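Local coordinates for PROTEIN (hypothetical protein EF0366) (Enterococcus faecalis, PDB 1VPY) that is of unknown function but belongs to the DUF72 family, adopts a TIM-barrel fold and carries bound zinc ions in the crystal, at residues F117-S122 with I147-R152; L151-W156 with P185-P190. One frame throughout, in Å; residues are numbered along the deposited sequence.

Interaction 1: residues F117-S122 with I147-R152; sequences FLVQFS and IAIELR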
loop_
_atom_site.group_PDB
_atom_site.type_symbol
_atom_site.label_atom_id
_atom_site.label_comp_id
_atom_site.label_asym_id
_atom_site.label_seq_id
_atom_site.Cartn_x
_atom_site.Cartn_y
_atom_site.Cartn_z
ATOM N N PHE A 117 3.588 5.784 3.001
ATOM C CA PHE A 117 3.638 4.754 4.039
ATOM C C PHE A 117 2.346 3.955 3.992
ATOM O O PHE A 117 1.258 4.536 4.038
ATOM C CB PHE A 117 3.824 5.358 5.434
ATOM C CG PHE A 117 5.188 5.928 5.663
ATOM C CD1 PHE A 117 6.310 5.107 5.649
ATOM C CD2 PHE A 117 5.354 7.284 5.893
ATOM C CE1 PHE A 117 7.579 5.633 5.852
ATOM C CE2 PHE A 117 6.620 7.824 6.096
ATOM C CZ PHE A 117 7.734 7.000 6.074
ATOM N N LEU A 118 2.456 2.635 3.875
ATOM C CA LEU A 118 1.264 1.791 3.880
ATOM C C LEU A 118 0.979 1.320 5.289
ATOM O O LEU A 118 1.781 0.624 5.894
ATOM C CB LEU A 118 1.375 0.606 2.905
ATOM C CG LEU A 118 0.351 -0.529 3.064
ATOM C CD1 LEU A 118 -1.085 -0.116 2.712
ATOM C CD2 LEU A 118 0.778 -1.735 2.258
ATOM N N VAL A 119 -0.162 1.739 5.816
ATOM C CA VAL A 119 -0.636 1.254 7.104
ATOM C C VAL A 119 -1.787 0.303 6.791
ATOM O O VAL A 119 -2.882 0.731 6.416
ATOM C CB VAL A 119 -1.095 2.410 8.025
ATOM C CG1 VAL A 119 -1.437 1.897 9.412
ATOM C CG2 VAL A 119 -0.023 3.493 8.117
ATOM N N GLN A 120 -1.514 -0.993 6.929
ATOM C CA GLN A 120 -2.439 -2.041 6.522
ATOM C C GLN A 120 -2.986 -2.788 7.749
ATOM O O GLN A 120 -2.224 -3.436 8.470
ATOM C CB GLN A 120 -1.714 -2.979 5.549
ATOM C CG GLN A 120 -2.534 -4.143 5.019
ATOM C CD GLN A 120 -2.423 -5.364 5.896
ATOM O OE1 GLN A 120 -1.331 -5.906 6.100
ATOM N NE2 GLN A 120 -3.551 -5.805 6.430
ATOM N N PHE A 121 -4.298 -2.694 7.978
ATOM C CA PHE A 121 -4.934 -3.259 9.183
ATOM C C PHE A 121 -5.509 -4.654 8.986
ATOM O O PHE A 121 -5.743 -5.092 7.869
ATOM C CB PHE A 121 -6.031 -2.326 9.708
ATOM C CG PHE A 121 -5.515 -1.013 10.206
ATOM C CD1 PHE A 121 -5.064 -0.880 11.512
ATOM C CD2 PHE A 121 -5.460 0.088 9.364
ATOM C CE1 PHE A 121 -4.576 0.336 11.979
ATOM C CE2 PHE A 121 -4.974 1.308 9.820
ATOM C CZ PHE A 121 -4.534 1.430 11.136
ATOM N N SER A 122 -5.754 -5.343 10.090
ATOM C CA SER A 122 -6.294 -6.699 10.047
ATOM C C SER A 122 -7.804 -6.742 9.852
ATOM O O SER A 122 -8.491 -5.715 9.913
ATOM C CB SER A 122 -5.928 -7.438 11.323
ATOM O OG SER A 122 -4.526 -7.542 11.417
ATOM N N ILE A 147 0.131 9.077 3.560
ATOM C CA ILE A 147 -0.271 7.818 4.185
ATOM C C ILE A 147 -1.320 7.084 3.352
ATOM O O ILE A 147 -2.394 7.619 3.074
ATOM C CB ILE A 147 -0.814 8.031 5.618
ATOM C CG1 ILE A 147 0.223 8.729 6.505
ATOM C CG2 ILE A 147 -1.253 6.710 6.230
ATOM C CD1 ILE A 147 1.571 8.029 6.582
ATOM N N ALA A 148 -0.991 5.861 2.948
ATOM C CA ALA A 148 -1.948 4.996 2.295
ATOM C C ALA A 148 -2.492 4.040 3.344
ATOM O O ALA A 148 -1.736 3.282 3.963
ATOM C CB ALA A 148 -1.295 4.245 1.156
ATOM N N ILE A 149 -3.802 4.097 3.560
ATOM C CA ILE A 149 -4.476 3.256 4.552
ATOM C C ILE A 149 -5.118 2.077 3.824
ATOM O O ILE A 149 -5.798 2.262 2.810
ATOM C CB ILE A 149 -5.581 4.065 5.311
ATOM C CG1 ILE A 149 -4.987 5.231 6.125
ATOM C CG2 ILE A 149 -6.484 3.156 6.135
ATOM C CD1 ILE A 149 -4.255 4.843 7.399
ATOM N N GLU A 150 -4.885 0.870 4.330
ATOM C CA GLU A 150 -5.582 -0.324 3.841
ATOM C C GLU A 150 -6.369 -1.028 4.944
ATOM O O GLU A 150 -5.865 -1.186 6.051
ATOM C CB GLU A 150 -4.609 -1.309 3.208
ATOM C CG GLU A 150 -5.321 -2.376 2.415
ATOM C CD GLU A 150 -4.401 -3.454 1.911
ATOM O OE1 GLU A 150 -3.316 -3.127 1.377
ATOM O OE2 GLU A 150 -4.781 -4.636 2.039
ATOM N N LEU A 151 -7.590 -1.461 4.617
ATOM C CA LEU A 151 -8.481 -2.163 5.557
ATOM C C LEU A 151 -8.859 -3.567 5.049
ATOM O O LEU A 151 -8.928 -3.788 3.835
ATOM C CB LEU A 151 -9.758 -1.344 5.787
ATOM C CG LEU A 151 -9.666 0.183 5.926
ATOM C CD1 LEU A 151 -10.979 0.838 5.560
ATOM C CD2 LEU A 151 -9.226 0.605 7.314
ATOM N N ARG A 152 -9.093 -4.502 5.981
ATOM C CA ARG A 152 -9.540 -5.876 5.657
ATOM C C ARG A 152 -10.874 -6.216 6.304
ATOM O O ARG A 152 -11.183 -7.394 6.513
ATOM C CB ARG A 152 -8.526 -6.944 6.101
ATOM C CG ARG A 152 -7.218 -6.955 5.357
ATOM C CD ARG A 152 -6.712 -8.370 5.088
ATOM N NE ARG A 152 -5.287 -8.386 4.736
ATOM C CZ ARG A 152 -4.754 -7.758 3.687
ATOM N NH1 ARG A 152 -5.517 -7.045 2.871
ATOM N NH2 ARG A 152 -3.448 -7.830 3.450
#
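The side-chain amide of Gln120 stacks on the guanidinium of Arg152, with NE2 3.3 Å above one face, offset toward the rim, and the two planes 19° apart. Ile147 CD1 meets the Phe117 ring at its edge, while Glu150 O and Ile149 CD1 lie at the edge of Phe121. These groups flank two neighbouring parallel strands of the TIM barrel, 114-120 and 147-150, joined through helix 129-141 in a beta-alpha-beta crossover. Four backbone hydrogen bonds join the two segments, alternating from strand to strand; Glu150 N to Val119 O, 2.9 Å, is nearly straight at 175°. On the helix-facing side, branched Val119 and Ile149 fill the layer, CB of the first 4.0 Å from CD1 of the second, and Phe121 continues it against Tyr134 and Leu135. The opposite face turns inward and becomes polar toward the C-terminal strand ends. There Gln120 and Glu150 run side by side; Gln120 OE1 is bonded to Lys76, and the carboxylate is shared by Arg204, His206 and Arg152. Gln120 bends at chi2 (-90°), which brings its amide over Arg152 and NE2 within 2.7 Å of Phe121 O in a weak hydrogen bond.

Interaction 2: residues L151-W156 with P185-P190; sequences LRNNSW and PTNPVP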
loop_
_atom_site.group_PDB
_atom_site.type_symbol
_atom_site.label_atom_id
_atom_site.label_comp_id
_atom_site.label_asym_id
_atom_site.label_seq_id
_atom_site.Cartn_x
_atom_site.Cartn_y
_atom_site.Cartn_z
ATOM N N LEU A 151 -7.590 -1.461 4.617
ATOM C CA LEU A 151 -8.481 -2.163 5.557
ATOM C C LEU A 151 -8.859 -3.567 5.049
ATOM O O LEU A 151 -8.928 -3.788 3.835
ATOM C CB LEU A 151 -9.758 -1.344 5.787
ATOM C CG LEU A 151 -9.666 0.183 5.926
ATOM C CD1 LEU A 151 -10.979 0.838 5.560
ATOM C CD2 LEU A 151 -9.226 0.605 7.314
ATOM N N ARG A 152 -9.093 -4.502 5.981
ATOM C CA ARG A 152 -9.540 -5.876 5.657
ATOM C C ARG A 152 -10.874 -6.216 6.304
ATOM O O ARG A 152 -11.183 -7.394 6.513
ATOM C CB ARG A 152 -8.526 -6.944 6.101
ATOM C CG ARG A 152 -7.218 -6.955 5.357
ATOM C CD ARG A 152 -6.712 -8.370 5.088
ATOM N NE ARG A 152 -5.287 -8.386 4.736
ATOM C CZ ARG A 152 -4.754 -7.758 3.687
ATOM N NH1 ARG A 152 -5.517 -7.045 2.871
ATOM N NH2 ARG A 152 -3.448 -7.830 3.450
ATOM N N ASN A 153 -11.661 -5.196 6.627
ATOM C CA ASN A 153 -12.960 -5.401 7.271
ATOM C C ASN A 153 -14.065 -4.655 6.535
ATOM O O ASN A 153 -13.968 -3.447 6.317
ATOM C CB ASN A 153 -12.895 -4.970 8.737
ATOM C CG ASN A 153 -14.154 -5.298 9.493
ATOM O OD1 ASN A 153 -15.188 -4.655 9.310
ATOM N ND2 ASN A 153 -14.078 -6.299 10.358
ATOM N N ASN A 154 -15.122 -5.373 6.169
ATOM C CA ASN A 154 -16.174 -4.810 5.319
ATOM C C ASN A 154 -17.151 -3.845 6.003
ATOM O O ASN A 154 -17.957 -3.213 5.318
ATOM C CB ASN A 154 -16.955 -5.920 4.613
ATOM C CG ASN A 154 -18.083 -6.465 5.467
ATOM O OD1 ASN A 154 -19.257 -6.208 5.197
ATOM N ND2 ASN A 154 -17.732 -7.203 6.515
ATOM N N SER A 155 -17.093 -3.734 7.331
ATOM C CA SER A 155 -18.009 -2.838 8.056
ATOM C C SER A 155 -17.730 -1.374 7.719
ATOM O O SER A 155 -18.651 -0.555 7.693
ATOM C CB SER A 155 -17.976 -3.074 9.574
ATOM O OG SER A 155 -16.779 -2.584 10.161
ATOM N N TRP A 156 -16.459 -1.065 7.460
ATOM C CA TRP A 156 -16.038 0.228 6.907
ATOM C C TRP A 156 -16.738 0.542 5.583
ATOM O O TRP A 156 -16.889 1.709 5.220
ATOM C CB TRP A 156 -14.531 0.235 6.642
ATOM C CG TRP A 156 -13.655 0.084 7.850
ATOM C CD1 TRP A 156 -12.932 -1.020 8.204
ATOM C CD2 TRP A 156 -13.383 1.077 8.848
ATOM N NE1 TRP A 156 -12.236 -0.780 9.363
ATOM C CE2 TRP A 156 -12.497 0.497 9.783
ATOM C CE3 TRP A 156 -13.807 2.397 9.050
ATOM C CZ2 TRP A 156 -12.022 1.195 10.898
ATOM C CZ3 TRP A 156 -13.339 3.086 10.163
ATOM C CH2 TRP A 156 -12.454 2.483 11.070
ATOM N N PRO A 185 -16.957 -14.952 2.463
ATOM C CA PRO A 185 -18.411 -14.763 2.639
ATOM C C PRO A 185 -18.777 -13.879 3.847
ATOM O O PRO A 185 -19.567 -12.941 3.706
ATOM C CB PRO A 185 -18.935 -16.192 2.844
ATOM C CG PRO A 185 -17.942 -17.075 2.154
ATOM C CD PRO A 185 -16.606 -16.356 2.163
ATOM N N THR A 186 -18.176 -14.170 5.003
ATOM C CA THR A 186 -18.467 -13.487 6.270
ATOM C C THR A 186 -17.751 -12.139 6.442
ATOM O O THR A 186 -18.020 -11.402 7.394
ATOM C CB THR A 186 -18.117 -14.386 7.483
ATOM O OG1 THR A 186 -16.757 -14.833 7.362
ATOM C CG2 THR A 186 -19.059 -15.589 7.567
ATOM N N ASN A 187 -16.836 -11.821 5.531
ATOM C CA ASN A 187 -16.136 -10.541 5.569
ATOM C C ASN A 187 -15.754 -10.070 4.158
ATOM O O ASN A 187 -14.562 -9.979 3.820
ATOM C CB ASN A 187 -14.908 -10.638 6.483
ATOM C CG ASN A 187 -14.484 -9.287 7.041
ATOM O OD1 ASN A 187 -15.315 -8.406 7.276
ATOM N ND2 ASN A 187 -13.183 -9.121 7.262
ATOM N N PRO A 188 -16.767 -9.767 3.324
ATOM C CA PRO A 188 -16.481 -9.472 1.922
ATOM C C PRO A 188 -15.955 -8.048 1.686
ATOM O O PRO A 188 -16.742 -7.117 1.461
ATOM C CB PRO A 188 -17.833 -9.708 1.231
ATOM C CG PRO A 188 -18.858 -9.479 2.287
ATOM C CD PRO A 188 -18.209 -9.678 3.631
ATOM N N VAL A 189 -14.632 -7.893 1.744
ATOM C CA VAL A 189 -13.973 -6.621 1.443
ATOM C C VAL A 189 -14.051 -6.345 -0.061
ATOM O O VAL A 189 -13.479 -7.095 -0.851
ATOM C CB VAL A 189 -12.487 -6.637 1.865
ATOM C CG1 VAL A 189 -11.810 -5.315 1.505
ATOM C CG2 VAL A 189 -12.354 -6.934 3.344
ATOM N N PRO A 190 -14.733 -5.258 -0.462
ATOM C CA PRO A 190 -14.964 -5.087 -1.894
ATOM C C PRO A 190 -13.797 -4.413 -2.629
ATOM O O PRO A 190 -12.847 -3.946 -2.002
ATOM C CB PRO A 190 -16.226 -4.216 -1.947
ATOM C CG PRO A 190 -16.349 -3.577 -0.585
ATOM C CD PRO A 190 -15.284 -4.137 0.317
#
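Two irregular loop segments meet with their end-to-end directions 132° apart, Asn154 and Val189 forming the closest CA pair at 4.8 Å, where 185-190 makes an inverse gamma turn centred on Pro188. Asparagine suits position 187 because its short side chain brings an amide oxygen within reach of two donors of one residue: Asn187 OD1 accepts from Asn154 N, a straight bond of 3.2 Å arriving from above the carbonyl plane, and from Asn154 ND2 at 2.8 Å. The amide planes of Asn154 and Asn187 stand 76° apart. With chi1 at 86°, Asn154 CG sits between its own N and carbonyl carbon, a placing that lets ND2 reach this oxygen while CG rests 3.7 Å from Pro188 CD. Val189 lays its CG2 branch against the backbone of Arg152, an apolar group suited to a buried spot. Asn153 shapes its own loop through an Asx turn: OD1 receives Ser155 N (2.9 Å) and Ser155 OG from opposite faces of its plane, and ND2 bonds to Gly123 O. The join thus links the loop leading from strand 147-150 to helix 162-171 with the one between strands 175-180 and 201-205; Val189 leans on Val179 of strand 175-180, and Trp156 packs against helix 129-141.

How the interactions relate
Interaction 1 lies deep in the barrel, about 6 Å from the chain centre to its own centre, whereas interaction 2 is partly buried about 17 Å out, beyond the C-terminal ends of the strands. They share Leu151 and Arg152, where strand 147-150 gives way to its following loop. The first contact joins adjacent strands by regular backbone bonding, with apolar residues toward the helices and, on the inward face, apolar Leu118 and Ala148 giving way to polar and charged side chains at the C-terminal end. The second, between two loops without a repeating backbone pattern, relies on side-chain amides grasping backbone and one another. Arg152 spans both settings: its side chain turns back to Glu150 of interaction 1, while its backbone lies in the loop contact of interaction 2.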